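N-acetyltransferase family protein (Bacillus anthracis, PDB 3LNB) catalyses the transfer of an acetyl group from acetyl-coenzyme A to arylamine substrates and inactivates the antibiotic sulfamethoxazole. Local coordinates at residues K48-N53 / M111-Q116; D54-L59 / L162-F167; Y118-T123 / I140-H145. The protein carries 1 engineered substitution. All blocks are in the same frame, centred on the assembly; numbering follows the deposited sequence.

Interaction 1 of 3, residues K48-N53 / M111-Q116. With FMT (formic acid), chain D.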
loop_
_atom_site.group_PDB
_atom_site.type_symbol
_atom_site.label_atom_id
_atom_site.label_comp_id
_atom_site.label_asym_id
_atom_site.label_seq_id
_atom_site.Cartn_x
_atom_site.Cartn_y
_atom_site.Cartn_z
ATOM N N LYS A 48 -9.137 11.368 -17.376
ATOM C CA LYS A 48 -10.537 11.782 -17.240
ATOM C C LYS A 48 -10.740 12.393 -15.859
ATOM O O LYS A 48 -9.843 12.331 -15.017
ATOM C CB LYS A 48 -11.459 10.567 -17.394
ATOM C CG LYS A 48 -11.299 9.524 -16.290
ATOM C CD LYS A 48 -12.213 8.313 -16.505
ATOM C CE LYS A 48 -11.969 7.237 -15.441
ATOM N NZ LYS A 48 -12.855 6.052 -15.606
ATOM N N GLU A 49 -11.902 12.995 -15.619
ATOM C CA GLU A 49 -12.150 13.570 -14.304
ATOM C C GLU A 49 -12.375 12.395 -13.374
ATOM O O GLU A 49 -13.115 11.473 -13.712
ATOM C CB GLU A 49 -13.403 14.454 -14.275
ATOM C CG GLU A 49 -13.732 14.926 -12.846
ATOM C CD GLU A 49 -15.004 15.749 -12.742
ATOM O OE1 GLU A 49 -15.233 16.351 -11.666
ATOM O OE2 GLU A 49 -15.779 15.792 -13.722
ATOM N N ILE A 50 -11.746 12.424 -12.205
ATOM C CA ILE A 50 -11.911 11.340 -11.255
ATOM C C ILE A 50 -12.878 11.723 -10.153
ATOM O O ILE A 50 -12.647 12.694 -9.432
ATOM C CB ILE A 50 -10.573 10.952 -10.609
ATOM C CG1 ILE A 50 -9.613 10.441 -11.683
ATOM C CG2 ILE A 50 -10.802 9.887 -9.546
ATOM C CD1 ILE A 50 -10.153 9.260 -12.463
ATOM N N THR A 51 -13.961 10.962 -10.024
ATOM C CA THR A 51 -14.947 11.233 -8.994
ATOM C C THR A 51 -14.904 10.117 -7.956
ATOM O O THR A 51 -14.178 9.130 -8.116
ATOM C CB THR A 51 -16.378 11.321 -9.581
ATOM O OG1 THR A 51 -16.743 10.059 -10.158
ATOM C CG2 THR A 51 -16.447 12.413 -10.651
ATOM N N PHE A 52 -15.687 10.272 -6.898
ATOM C CA PHE A 52 -15.724 9.279 -5.837
ATOM C C PHE A 52 -15.931 7.860 -6.363
ATOM O O PHE A 52 -15.224 6.926 -5.965
ATOM C CB PHE A 52 -16.831 9.619 -4.844
ATOM C CG PHE A 52 -16.932 8.649 -3.703
ATOM C CD1 PHE A 52 -16.002 8.672 -2.670
ATOM C CD2 PHE A 52 -17.946 7.702 -3.671
ATOM C CE1 PHE A 52 -16.085 7.762 -1.619
ATOM C CE2 PHE A 52 -18.040 6.785 -2.624
ATOM C CZ PHE A 52 -17.109 6.815 -1.599
ATOM N N ASN A 53 -16.896 7.697 -7.260
ATOM C CA ASN A 53 -17.185 6.384 -7.808
ATOM C C ASN A 53 -16.033 5.801 -8.609
ATOM O O ASN A 53 -16.035 4.614 -8.896
ATOM C CB ASN A 53 -18.458 6.417 -8.668
ATOM C CG ASN A 53 -19.721 6.654 -7.842
ATOM O OD1 ASN A 53 -19.716 6.512 -6.615
ATOM N ND2 ASN A 53 -20.813 7.001 -8.515
ATOM N N MET A 111 -5.273 14.756 -4.403
ATOM C CA MET A 111 -5.328 16.188 -4.126
ATOM C C MET A 111 -5.474 16.895 -5.475
ATOM O O MET A 111 -6.281 17.812 -5.618
ATOM C CB MET A 111 -4.057 16.668 -3.414
ATOM C CG MET A 111 -4.004 16.385 -1.904
ATOM S SD MET A 111 -5.230 17.310 -0.907
ATOM C CE MET A 111 -4.481 18.948 -0.898
ATOM N N ASP A 112 -4.696 16.464 -6.465
ATOM C CA ASP A 112 -4.774 17.062 -7.794
ATOM C C ASP A 112 -6.168 16.869 -8.376
ATOM O O ASP A 112 -6.654 17.708 -9.137
ATOM C CB ASP A 112 -3.747 16.439 -8.734
ATOM C CG ASP A 112 -2.360 17.010 -8.542
ATOM O OD1 ASP A 112 -2.203 17.933 -7.715
ATOM O OD2 ASP A 112 -1.430 16.537 -9.226
ATOM N N CYS A 113 -6.805 15.761 -8.010
ATOM C CA CYS A 113 -8.144 15.463 -8.482
ATOM C C CYS A 113 -9.189 16.225 -7.674
ATOM O O CYS A 113 -10.377 16.161 -7.971
ATOM C CB CYS A 113 -8.406 13.953 -8.419
ATOM S SG CYS A 113 -7.533 13.022 -9.708
ATOM N N GLY A 114 -8.739 16.941 -6.647
ATOM C CA GLY A 114 -9.648 17.741 -5.839
ATOM C C GLY A 114 -10.410 17.066 -4.711
ATOM O O GLY A 114 -11.481 17.541 -4.326
ATOM N N PHE A 115 -9.892 15.961 -4.183
ATOM C CA PHE A 115 -10.570 15.290 -3.079
ATOM C C PHE A 115 -10.112 15.885 -1.756
ATOM O O PHE A 115 -9.033 16.475 -1.673
ATOM C CB PHE A 115 -10.273 13.787 -3.056
ATOM C CG PHE A 115 -10.971 13.006 -4.132
ATOM C CD1 PHE A 115 -10.394 12.850 -5.386
ATOM C CD2 PHE A 115 -12.211 12.424 -3.887
ATOM C CE1 PHE A 115 -11.040 12.123 -6.387
ATOM C CE2 PHE A 115 -12.870 11.696 -4.879
ATOM C CZ PHE A 115 -12.286 11.544 -6.132
ATOM N N GLN A 116 -10.950 15.736 -0.734
ATOM C CA GLN A 116 -10.635 16.204 0.609
ATOM C C GLN A 116 -9.925 15.018 1.269
ATOM O O GLN A 116 -10.568 14.125 1.832
ATOM C CB GLN A 116 -11.915 16.525 1.390
ATOM C CG GLN A 116 -12.677 17.749 0.929
ATOM C CD GLN A 116 -13.976 17.936 1.708
ATOM O OE1 GLN A 116 -15.062 17.619 1.219
ATOM N NE2 GLN A 116 -13.862 18.432 2.936
HETATM C C FMT D . -9.733 15.788 -11.680
HETATM O O1 FMT D . -8.742 15.884 -12.376
HETATM O O2 FMT D . -10.338 14.598 -11.522
#
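I50, T51 and F52 pack against C113 and F115 in an apolar contact without hydrogen bonds between the two segments. It joins the loop ahead of helix 55-65 to the C-terminal end of helix 99-112, which closes in a Schellman motif: G114 has a positive phi of 84°, and its N bonds back to M111 O at 2.8 Å. The turn sends the chain on toward strand 116-126 and sets C113 and F115 against the same short run of loop. F115 makes the largest share of the contact. With its CG beside the backbone N (chi1 -74°), its ring reaches across to the loop, where backbone atoms of T51 and F52 lie at the ring edge, close to its plane; T51 C is 3.5 Å from F115 CZ. The I50 side chain stands at about a right angle to F115, and its CG2 branch meets F115 CE1 at 3.9 Å. That methyl is anti to the I50 backbone N, while CG1, beside that N, passes C113 SG before the chain leads away. F40 of helix 34-42 also packs on I50, and L143 of the inner strand 131-145 on F115, so the contact lies between that helix and the sheet. On the C113 side a formic acid molecule, probably from the crystallisation liquor, lies between the segments and is also bound by Q36 NE2. C113 SG touches I50 CB at 3.8 Å, and the formic acid takes a nearly straight hydrogen bond, 173° at the hydrogen, from I50 N to its O2 at 2.7 Å.

Interaction 2 of 3, residues D54-L59 / L162-F167. With FMT (formic acid), chain C.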
loop_
_atom_site.group_PDB
_atom_site.type_symbol
_atom_site.label_atom_id
_atom_site.label_comp_id
_atom_site.label_asym_id
_atom_site.label_seq_id
_atom_site.Cartn_x
_atom_site.Cartn_y
_atom_site.Cartn_z
ATOM N N ASP A 54 -15.046 6.624 -8.956
ATOM C CA ASP A 54 -13.893 6.159 -9.733
ATOM C C ASP A 54 -12.731 5.662 -8.875
ATOM O O ASP A 54 -11.715 5.189 -9.407
ATOM C CB ASP A 54 -13.375 7.279 -10.639
ATOM C CG ASP A 54 -14.374 7.683 -11.702
ATOM O OD1 ASP A 54 -14.784 6.798 -12.478
ATOM O OD2 ASP A 54 -14.742 8.879 -11.763
ATOM N N LEU A 55 -12.876 5.772 -7.557
ATOM C CA LEU A 55 -11.818 5.360 -6.642
ATOM C C LEU A 55 -11.531 3.860 -6.662
ATOM O O LEU A 55 -10.389 3.440 -6.469
ATOM C CB LEU A 55 -12.148 5.818 -5.216
ATOM C CG LEU A 55 -12.147 7.338 -5.015
ATOM C CD1 LEU A 55 -12.627 7.697 -3.616
ATOM C CD2 LEU A 55 -10.753 7.876 -5.260
ATOM N N ASP A 56 -12.567 3.064 -6.899
ATOM C CA ASP A 56 -12.436 1.618 -6.947
ATOM C C ASP A 56 -11.502 1.216 -8.080
ATOM O O ASP A 56 -10.624 0.370 -7.911
ATOM C CB ASP A 56 -13.815 1.008 -7.150
ATOM C CG ASP A 56 -14.817 1.533 -6.145
ATOM O OD1 ASP A 56 -14.992 0.897 -5.087
ATOM O OD2 ASP A 56 -15.406 2.607 -6.401
ATOM N N GLU A 57 -11.706 1.839 -9.234
ATOM C CA GLU A 57 -10.892 1.578 -10.408
ATOM C C GLU A 57 -9.450 1.981 -10.140
ATOM O O GLU A 57 -8.524 1.287 -10.546
ATOM C CB GLU A 57 -11.445 2.353 -11.605
ATOM C CG GLU A 57 -10.477 2.507 -12.752
ATOM C CD GLU A 57 -11.129 3.105 -13.979
ATOM O OE1 GLU A 57 -11.893 4.086 -13.839
ATOM O OE2 GLU A 57 -10.872 2.591 -15.087
ATOM N N ILE A 58 -9.262 3.103 -9.451
ATOM C CA ILE A 58 -7.915 3.571 -9.133
ATOM C C ILE A 58 -7.213 2.555 -8.242
ATOM O O ILE A 58 -6.100 2.126 -8.539
ATOM C CB ILE A 58 -7.933 4.934 -8.403
ATOM C CG1 ILE A 58 -8.539 6.005 -9.307
ATOM C CG2 ILE A 58 -6.507 5.339 -8.002
ATOM C CD1 ILE A 58 -7.725 6.285 -10.541
ATOM N N LEU A 59 -7.872 2.166 -7.154
ATOM C CA LEU A 59 -7.295 1.205 -6.216
ATOM C C LEU A 59 -7.019 -0.144 -6.861
ATOM O O LEU A 59 -5.997 -0.769 -6.595
ATOM C CB LEU A 59 -8.225 1.010 -5.014
ATOM C CG LEU A 59 -8.404 2.208 -4.081
ATOM C CD1 LEU A 59 -9.510 1.912 -3.068
ATOM C CD2 LEU A 59 -7.078 2.514 -3.383
ATOM N N LEU A 162 -9.254 -2.375 -1.945
ATOM C CA LEU A 162 -9.638 -2.084 -3.327
ATOM C C LEU A 162 -10.929 -1.270 -3.457
ATOM O O LEU A 162 -11.529 -1.201 -4.531
ATOM C CB LEU A 162 -9.753 -3.386 -4.122
ATOM C CG LEU A 162 -8.498 -4.265 -4.134
ATOM C CD1 LEU A 162 -8.748 -5.487 -5.009
ATOM C CD2 LEU A 162 -7.290 -3.471 -4.650
ATOM N N HIS A 163 -11.346 -0.658 -2.351
ATOM C CA HIS A 163 -12.541 0.196 -2.289
ATOM C C HIS A 163 -12.391 1.077 -1.053
ATOM O O HIS A 163 -11.736 0.688 -0.086
ATOM C CB HIS A 163 -13.828 -0.621 -2.076
ATOM C CG HIS A 163 -14.073 -1.674 -3.107
ATOM N ND1 HIS A 163 -14.561 -1.389 -4.365
ATOM C CD2 HIS A 163 -13.895 -3.015 -3.067
ATOM C CE1 HIS A 163 -14.671 -2.509 -5.055
ATOM N NE2 HIS A 163 -14.274 -3.511 -4.290
ATOM N N PRO A 164 -12.977 2.281 -1.068
ATOM C CA PRO A 164 -12.850 3.111 0.129
ATOM C C PRO A 164 -13.547 2.338 1.247
ATOM O O PRO A 164 -14.572 1.704 1.004
ATOM C CB PRO A 164 -13.624 4.372 -0.247
ATOM C CG PRO A 164 -13.406 4.473 -1.716
ATOM C CD PRO A 164 -13.558 3.047 -2.186
ATOM N N VAL A 165 -13.000 2.372 2.459
ATOM C CA VAL A 165 -13.622 1.665 3.578
ATOM C C VAL A 165 -14.271 2.715 4.476
ATOM O O VAL A 165 -13.586 3.518 5.107
ATOM C CB VAL A 165 -12.581 0.852 4.368
ATOM C CG1 VAL A 165 -13.282 -0.062 5.372
ATOM C CG2 VAL A 165 -11.727 0.030 3.400
ATOM N N PRO A 166 -15.609 2.712 4.550
ATOM C CA PRO A 166 -16.360 3.674 5.359
ATOM C C PRO A 166 -16.222 3.555 6.862
ATOM O O PRO A 166 -16.251 2.454 7.408
ATOM C CB PRO A 166 -17.798 3.454 4.903
ATOM C CG PRO A 166 -17.827 1.959 4.671
ATOM C CD PRO A 166 -16.514 1.722 3.934
ATOM N N PHE A 167 -16.083 4.706 7.518
ATOM C CA PHE A 167 -15.984 4.771 8.971
ATOM C C PHE A 167 -17.306 4.300 9.583
ATOM O O PHE A 167 -17.358 3.927 10.754
ATOM C CB PHE A 167 -15.719 6.210 9.427
ATOM C CG PHE A 167 -14.270 6.610 9.407
ATOM C CD1 PHE A 167 -13.485 6.396 8.280
ATOM C CD2 PHE A 167 -13.705 7.249 10.509
ATOM C CE1 PHE A 167 -12.154 6.818 8.244
ATOM C CE2 PHE A 167 -12.372 7.677 10.487
ATOM C CZ PHE A 167 -11.597 7.460 9.351
HETATM C C FMT C . -12.679 -6.272 -5.947
HETATM O O1 FMT C . -13.764 -6.144 -5.411
HETATM O O2 FMT C . -12.026 -7.443 -5.859
HETATM O O HOH W 1 -11.792 -2.303 -6.966
#
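D56 and L59, one helical turn apart at the start of helix 55-65, face the bend L162-P164, with CA atoms 4.9 Å apart for D56 and H163 and 5.0 Å for L59 and L162. The bend turns at L162, which has a positive phi of 65°, and runs on extended into the short strand 165-166. A water ties the two backbones together, donating to D56 O and to L162 O. The polar side-chain link is H163 with D56: the ring presents ND1, at its edge, to the single carboxylate oxygen OD1, with carboxylate and ring planes 54° apart. This His-carboxylate hydrogen bond is nearly straight, but the modelled ND1 to OD1 length of 2.4 Å is very short and doubtful. At the other ring nitrogen, H163 NE2 donates to O1 of a formic acid molecule at 2.9 Å, so both nitrogens have partners in the crystal, which would restrain the ring; this formic acid, probably from the crystallisation liquor, is held also by Q175 N. Beside this pair, leucine and proline carbons pack on each other and on the backbone. L55 CD1 makes an apolar contact with P164 CG at 3.8 Å, the two side chains meeting at a slant, and L59 pushes its CD1 against the L162-H163 peptide, 3.2 Å from H163 N. L162 answers with CD2, which lies 3.6 Å from L59 O. L55 and L59 are backed by L110 and L106 of helix 99-112, whereas P164 lies on Y150 and I152 of strand 148-152, next to the edge strand 165-166 that the bend leads into.

Interaction 3 of 3, residues Y118-T123 / I140-H145; sequences YKVAGT and IIILHH
Y118 and V120 pair with I142 and I140 through four backbone hydrogen bonds. Y118 and I142 form one antiparallel hydrogen-bonded pair, with I142 N to Y118 O the shortest link at 2.8 Å and nearly straight; V120 and I140 form the other, with both of its bonds at 3.1 Å. Between them K119 and I141 make a non-hydrogen-bonded pair, where the CA-H groups of K119 and I141 approach the carbonyl oxygens of I140 and Y118. The short segments run antiparallel, 134° between their directions, and diverge beyond V120.

Among the side chains, the aromatic contact is a CH-pi one: I142 CB sits over one face of the Y118 ring, 3.8 Å from its centroid. The Y118 ring gets there because its CG stands between the backbone N and the carbonyl carbon (chi1 63°), and the hydroxyl end extends to I142 CG2. The apolar contacts continue along the sheet face that carries Y118, V120, I140 and I142. V120 CG1 meets I142 CG1 at 3.8 Å, while V120 CG2 presses on I140 CG1 at 3.3 Å, tighter than usual for carbons. On the face of K119 and I141, K119 curls away to a cation-pi contact with Y107 of helix 99-112.

I140 also packs on D153, of a probable Cys-His-Asp triad with C99 and H138. The arrangement is a beta hairpin of strands 116-126 and 131-145 in the larger antiparallel sheet, consistent with the arylamine N-acetyltransferase fold.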
loop_
_atom_site.group_PDB
_atom_site.type_symbol
_atom_site.label_atom_id
_atom_site.label_comp_id
_atom_site.label_asym_id
_atom_site.label_seq_id
_atom_site.Cartn_x
_atom_site.Cartn_y
_atom_site.Cartn_z
ATOM N N TYR A 118 -6.227 13.504 3.500
ATOM C CA TYR A 118 -5.062 13.771 4.332
ATOM C C TYR A 118 -4.465 12.438 4.774
ATOM O O TYR A 118 -5.153 11.414 4.797
ATOM C CB TYR A 118 -5.395 14.661 5.543
ATOM C CG TYR A 118 -6.364 14.095 6.553
ATOM C CD1 TYR A 118 -7.744 14.226 6.379
ATOM C CD2 TYR A 118 -5.897 13.454 7.707
ATOM C CE1 TYR A 118 -8.638 13.734 7.335
ATOM C CE2 TYR A 118 -6.780 12.959 8.666
ATOM C CZ TYR A 118 -8.144 13.102 8.476
ATOM O OH TYR A 118 -9.007 12.621 9.428
ATOM N N LYS A 119 -3.176 12.458 5.094
ATOM C CA LYS A 119 -2.460 11.263 5.513
ATOM C C LYS A 119 -2.420 11.143 7.030
ATOM O O LYS A 119 -2.410 12.152 7.737
ATOM C CB LYS A 119 -1.017 11.305 4.987
ATOM C CG LYS A 119 -0.886 11.453 3.477
ATOM C CD LYS A 119 0.576 11.500 3.033
ATOM C CE LYS A 119 1.263 12.796 3.439
ATOM N NZ LYS A 119 0.620 13.982 2.815
ATOM N N VAL A 120 -2.399 9.906 7.523
ATOM C CA VAL A 120 -2.312 9.646 8.961
ATOM C C VAL A 120 -1.414 8.434 9.150
ATOM O O VAL A 120 -1.253 7.625 8.242
ATOM C CB VAL A 120 -3.695 9.344 9.610
ATOM C CG1 VAL A 120 -4.660 10.490 9.352
ATOM C CG2 VAL A 120 -4.251 8.022 9.090
ATOM N N ALA A 121 -0.809 8.318 10.323
ATOM C CA ALA A 121 0.054 7.183 10.578
ATOM C C ALA A 121 -0.782 6.028 11.112
ATOM O O ALA A 121 -1.885 6.223 11.627
ATOM C CB ALA A 121 1.135 7.560 11.577
ATOM N N GLY A 122 -0.242 4.827 10.973
ATOM C CA GLY A 122 -0.912 3.638 11.460
ATOM C C GLY A 122 0.151 2.697 11.989
ATOM O O GLY A 122 1.333 2.854 11.686
ATOM N N THR A 123 -0.271 1.726 12.786
ATOM C CA THR A 123 0.627 0.741 13.364
ATOM C C THR A 123 -0.012 -0.610 13.058
ATOM O O THR A 123 -1.142 -0.874 13.471
ATOM C CB THR A 123 0.748 0.930 14.898
ATOM O OG1 THR A 123 1.186 2.263 15.187
ATOM C CG2 THR A 123 1.746 -0.061 15.485
ATOM N N ILE A 140 -1.617 5.817 5.697
ATOM C CA ILE A 140 -2.851 5.671 4.935
ATOM C C ILE A 140 -3.489 7.022 4.675
ATOM O O ILE A 140 -3.036 8.041 5.194
ATOM C CB ILE A 140 -3.870 4.779 5.668
ATOM C CG1 ILE A 140 -4.264 5.419 6.998
ATOM C CG2 ILE A 140 -3.277 3.391 5.896
ATOM C CD1 ILE A 140 -5.280 4.618 7.785
ATOM N N ILE A 141 -4.547 7.014 3.868
ATOM C CA ILE A 141 -5.269 8.225 3.506
ATOM C C ILE A 141 -6.680 8.241 4.074
ATOM O O ILE A 141 -7.374 7.226 4.062
ATOM C CB ILE A 141 -5.395 8.355 1.963
ATOM C CG1 ILE A 141 -4.016 8.557 1.333
ATOM C CG2 ILE A 141 -6.323 9.505 1.606
ATOM C CD1 ILE A 141 -4.013 8.385 -0.175
ATOM N N ILE A 142 -7.099 9.396 4.578
ATOM C CA ILE A 142 -8.453 9.549 5.086
ATOM C C ILE A 142 -9.128 10.526 4.124
ATOM O O ILE A 142 -8.623 11.621 3.889
ATOM C CB ILE A 142 -8.477 10.124 6.522
ATOM C CG1 ILE A 142 -7.740 9.180 7.475
ATOM C CG2 ILE A 142 -9.914 10.333 6.978
ATOM C CD1 ILE A 142 -8.303 7.770 7.511
ATOM N N LEU A 143 -10.252 10.107 3.555
ATOM C CA LEU A 143 -10.996 10.922 2.600
ATOM C C LEU A 143 -12.345 11.344 3.158
ATOM O O LEU A 143 -13.072 10.524 3.725
ATOM C CB LEU A 143 -11.240 10.136 1.300
ATOM C CG LEU A 143 -12.292 10.748 0.356
ATOM C CD1 LEU A 143 -11.673 11.904 -0.409
ATOM C CD2 LEU A 143 -12.819 9.705 -0.616
ATOM N N HIS A 144 -12.674 12.622 2.993
ATOM C CA HIS A 144 -13.958 13.131 3.448
ATOM C C HIS A 144 -14.791 13.389 2.203
ATOM O O HIS A 144 -14.411 14.190 1.349
ATOM C CB HIS A 144 -13.808 14.437 4.229
ATOM C CG HIS A 144 -15.052 14.836 4.956
ATOM N ND1 HIS A 144 -15.519 14.149 6.057
ATOM C CD2 HIS A 144 -15.966 15.801 4.701
ATOM C CE1 HIS A 144 -16.667 14.672 6.447
ATOM N NE2 HIS A 144 -16.962 15.675 5.640
ATOM N N HIS A 145 -15.931 12.713 2.107
ATOM C CA HIS A 145 -16.797 12.861 0.948
ATOM C C HIS A 145 -18.273 12.809 1.324
ATOM O O HIS A 145 -18.739 11.834 1.911
ATOM C CB HIS A 145 -16.489 11.755 -0.068
ATOM C CG HIS A 145 -17.402 11.753 -1.253
ATOM N ND1 HIS A 145 -17.376 12.741 -2.212
ATOM C CD2 HIS A 145 -18.400 10.909 -1.608
ATOM C CE1 HIS A 145 -18.321 12.508 -3.107
ATOM N NE2 HIS A 145 -18.957 11.403 -2.762
#

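The three contacts lie close together, with centres 12 Å (interactions 1 and 2), 13 Å (2 and 3) and 16 Å (1 and 3) apart. Along the chain interactions 1 and 2 alternate, interaction 1 closes before interaction 3 opens, and interaction 3 is nested inside the loop closed by interaction 2. The K48 to E57 salt bridge joins the first two directly; F52 stacks on H145 and Q116 pairs with H144, linking interactions 1 and 3. L55 touches L143, joining 2 and 3. Interactions 1 and 2 bring the region of helix 55-65 against helix 99-112, which begins at the probable catalytic C99, and the bend leading to the sheet; interaction 3 pairs two inner strands of that sheet.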